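Local coordinates for DNA mismatch repair protein MutL (Aquifex aeolicus, PDB 6LZI) that probably uses ATP binding and hydrolysis to drive conformational changes in DNA mismatch repair, and here carries ADP in its Bergerat-fold ATPase domain, at residues I167-L172 and P241-N246. Numbering follows the deposited sequence.
Sequences IKEYAL and PIQNKN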
loop_
_atom_site.group_PDB
_atom_site.type_symbol
_atom_site.label_atom_id
_atom_site.label_comp_id
_atom_site.label_asym_id
_atom_site.label_seq_id
_atom_site.Cartn_x
_atom_site.Cartn_y
_atom_site.Cartn_z
ATOM N N ILE A 167 4.224 -0.691 -0.125
ATOM C CA ILE A 167 3.628 -1.204 1.128
ATOM C C ILE A 167 4.187 -0.445 2.328
ATOM O O ILE A 167 3.460 -0.136 3.271
ATOM C CB ILE A 167 3.856 -2.718 1.284
ATOM C CG1 ILE A 167 3.230 -3.475 0.100
ATOM C CG2 ILE A 167 3.283 -3.134 2.677
ATOM C CD1 ILE A 167 1.713 -3.233 -0.106
ATOM N N LYS A 168 5.470 -0.054 2.273
ATOM C CA LYS A 168 6.007 0.798 3.331
ATOM C C LYS A 168 5.236 2.094 3.417
ATOM O O LYS A 168 4.938 2.575 4.516
ATOM C CB LYS A 168 7.501 1.072 3.105
ATOM C CG LYS A 168 8.340 -0.167 3.365
ATOM C CD LYS A 168 9.818 0.088 3.037
ATOM C CE LYS A 168 10.585 -1.253 3.295
ATOM N NZ LYS A 168 12.056 -1.040 3.350
ATOM N N GLU A 169 4.880 2.650 2.263
ATOM C CA GLU A 169 4.178 3.934 2.236
ATOM C C GLU A 169 2.799 3.834 2.856
ATOM O O GLU A 169 2.390 4.706 3.633
ATOM C CB GLU A 169 4.120 4.390 0.797
ATOM C CG GLU A 169 3.282 5.574 0.440
ATOM C CD GLU A 169 3.504 5.891 -1.038
ATOM O OE1 GLU A 169 2.617 5.535 -1.852
ATOM O OE2 GLU A 169 4.587 6.436 -1.364
ATOM N N TYR A 170 2.062 2.779 2.527
ATOM C CA TYR A 170 0.792 2.528 3.208
ATOM C C TYR A 170 0.998 2.204 4.698
ATOM O O TYR A 170 0.191 2.580 5.569
ATOM C CB TYR A 170 0.117 1.318 2.565
ATOM C CG TYR A 170 -0.599 1.614 1.292
ATOM C CD1 TYR A 170 -1.704 2.370 1.302
ATOM C CD2 TYR A 170 -0.197 1.044 0.084
ATOM C CE1 TYR A 170 -2.405 2.620 0.170
ATOM C CE2 TYR A 170 -0.910 1.287 -1.099
ATOM C CZ TYR A 170 -2.009 2.101 -1.021
ATOM O OH TYR A 170 -2.810 2.357 -2.119
ATOM N N ALA A 171 2.050 1.473 5.016
ATOM C CA ALA A 171 2.213 1.215 6.435
ATOM C C ALA A 171 2.527 2.491 7.216
ATOM O O ALA A 171 2.140 2.607 8.400
ATOM C CB ALA A 171 3.345 0.245 6.750
ATOM N N LEU A 172 3.222 3.428 6.584
ATOM C CA LEU A 172 3.537 4.653 7.311
ATOM C C LEU A 172 2.327 5.533 7.616
ATOM O O LEU A 172 2.428 6.362 8.542
ATOM C CB LEU A 172 4.591 5.443 6.545
ATOM C CG LEU A 172 6.024 4.832 6.651
ATOM C CD1 LEU A 172 6.991 5.368 5.540
ATOM C CD2 LEU A 172 6.695 4.973 8.013
ATOM N N PRO A 241 0.798 10.308 0.286
ATOM C CA PRO A 241 2.241 10.413 -0.004
ATOM C C PRO A 241 2.535 11.413 -1.126
ATOM O O PRO A 241 2.014 11.298 -2.236
ATOM C CB PRO A 241 2.627 8.994 -0.408
ATOM C CG PRO A 241 1.351 8.181 -0.291
ATOM C CD PRO A 241 0.208 9.073 -0.256
ATOM N N ILE A 242 3.419 12.369 -0.834
ATOM C CA ILE A 242 3.831 13.428 -1.748
ATOM C C ILE A 242 5.233 13.114 -2.255
ATOM O O ILE A 242 6.141 12.860 -1.458
ATOM C CB ILE A 242 3.805 14.786 -1.024
ATOM C CG1 ILE A 242 2.386 15.102 -0.574
ATOM C CG2 ILE A 242 4.364 15.905 -1.884
ATOM C CD1 ILE A 242 1.399 15.156 -1.706
ATOM N N GLN A 243 5.424 13.160 -3.574
ATOM C CA GLN A 243 6.740 12.937 -4.167
ATOM C C GLN A 243 7.454 14.228 -4.588
ATOM O O GLN A 243 8.555 14.154 -5.149
ATOM C CB GLN A 243 6.619 11.992 -5.364
ATOM C CG GLN A 243 6.403 10.545 -4.989
ATOM C CD GLN A 243 7.540 9.980 -4.149
ATOM O OE1 GLN A 243 7.339 9.591 -2.993
ATOM N NE2 GLN A 243 8.740 9.927 -4.729
ATOM N N ASN A 244 6.869 15.397 -4.321
ATOM C CA ASN A 244 7.405 16.674 -4.802
ATOM C C ASN A 244 8.904 16.829 -4.544
ATOM O O ASN A 244 9.396 16.543 -3.448
ATOM C CB ASN A 244 6.659 17.833 -4.144
ATOM C CG ASN A 244 5.203 17.892 -4.532
ATOM O OD1 ASN A 244 4.573 16.868 -4.870
ATOM N ND2 ASN A 244 4.640 19.083 -4.457
ATOM N N LYS A 245 9.625 17.327 -5.561
ATOM C CA LYS A 245 11.071 17.509 -5.450
ATOM C C LYS A 245 11.433 18.786 -4.707
ATOM O O LYS A 245 12.463 18.831 -4.022
ATOM C CB LYS A 245 11.712 17.532 -6.844
ATOM C CG LYS A 245 12.415 16.238 -7.255
ATOM C CD LYS A 245 13.436 16.527 -8.352
ATOM C CE LYS A 245 14.468 17.536 -7.867
ATOM N NZ LYS A 245 15.519 17.812 -8.882
ATOM N N ASN A 246 10.624 19.838 -4.880
ATOM C CA ASN A 246 10.794 21.083 -4.147
ATOM C C ASN A 246 10.808 20.836 -2.640
ATOM O O ASN A 246 11.534 21.510 -1.894
ATOM C CB ASN A 246 9.654 22.027 -4.535
ATOM C CG ASN A 246 9.851 23.444 -4.042
ATOM O OD1 ASN A 246 10.332 24.313 -4.785
ATOM N ND2 ASN A 246 9.450 23.702 -2.798
#
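E169 presses its carboxylate against the ring of P241, joining two parts of the MutL ATPase region: the Bergerat (GHKL) fold, to whose eight-stranded sheet helix 156-173 leads, and the S5-like domain, where strand 240-242 forms one edge of a five-stranded mixed sheet. The backbones stay well apart, with the E169 and P241 CA atoms separated by 7.1 Å, and these two side chains make almost all of the contact. CG of E169 lies anti to its own backbone N (chi1 171°), and the rest of the chain runs on extended, carrying the carboxylate out from the helix to meet the proline roughly at right angles. The CB-CG edge of P241 sits over the flat face of the carboxylate. Packing is tight here: P241 CG comes to 3.2 Å from E169 CD, and E169 CG lies 3.3 Å from the same proline atom. F236 of strand 232-237 touches both residues and also L172, tying the contact into the S5-like sheet. Cutting E169 back to an alanine takes away the carboxylate and its charge, and would probably leave the CB-CG edge of P241 without its cover from the helix. The Q243 side is loose by comparison: its poorly ordered amide brings OE1 no nearer than 4.5 Å to E169 OE2, an approach of two oxygens that offers no hydrogen bond. Farther round the helix, Y170 packs on K21, V24 and L28 of helix 16-29, while L172 leans on helix 196-204. The two oxygens of E169 divide the ring edge: OE1 lies 3.3 Å from P241 CG, and OE2 3.4 Å from P241 CB.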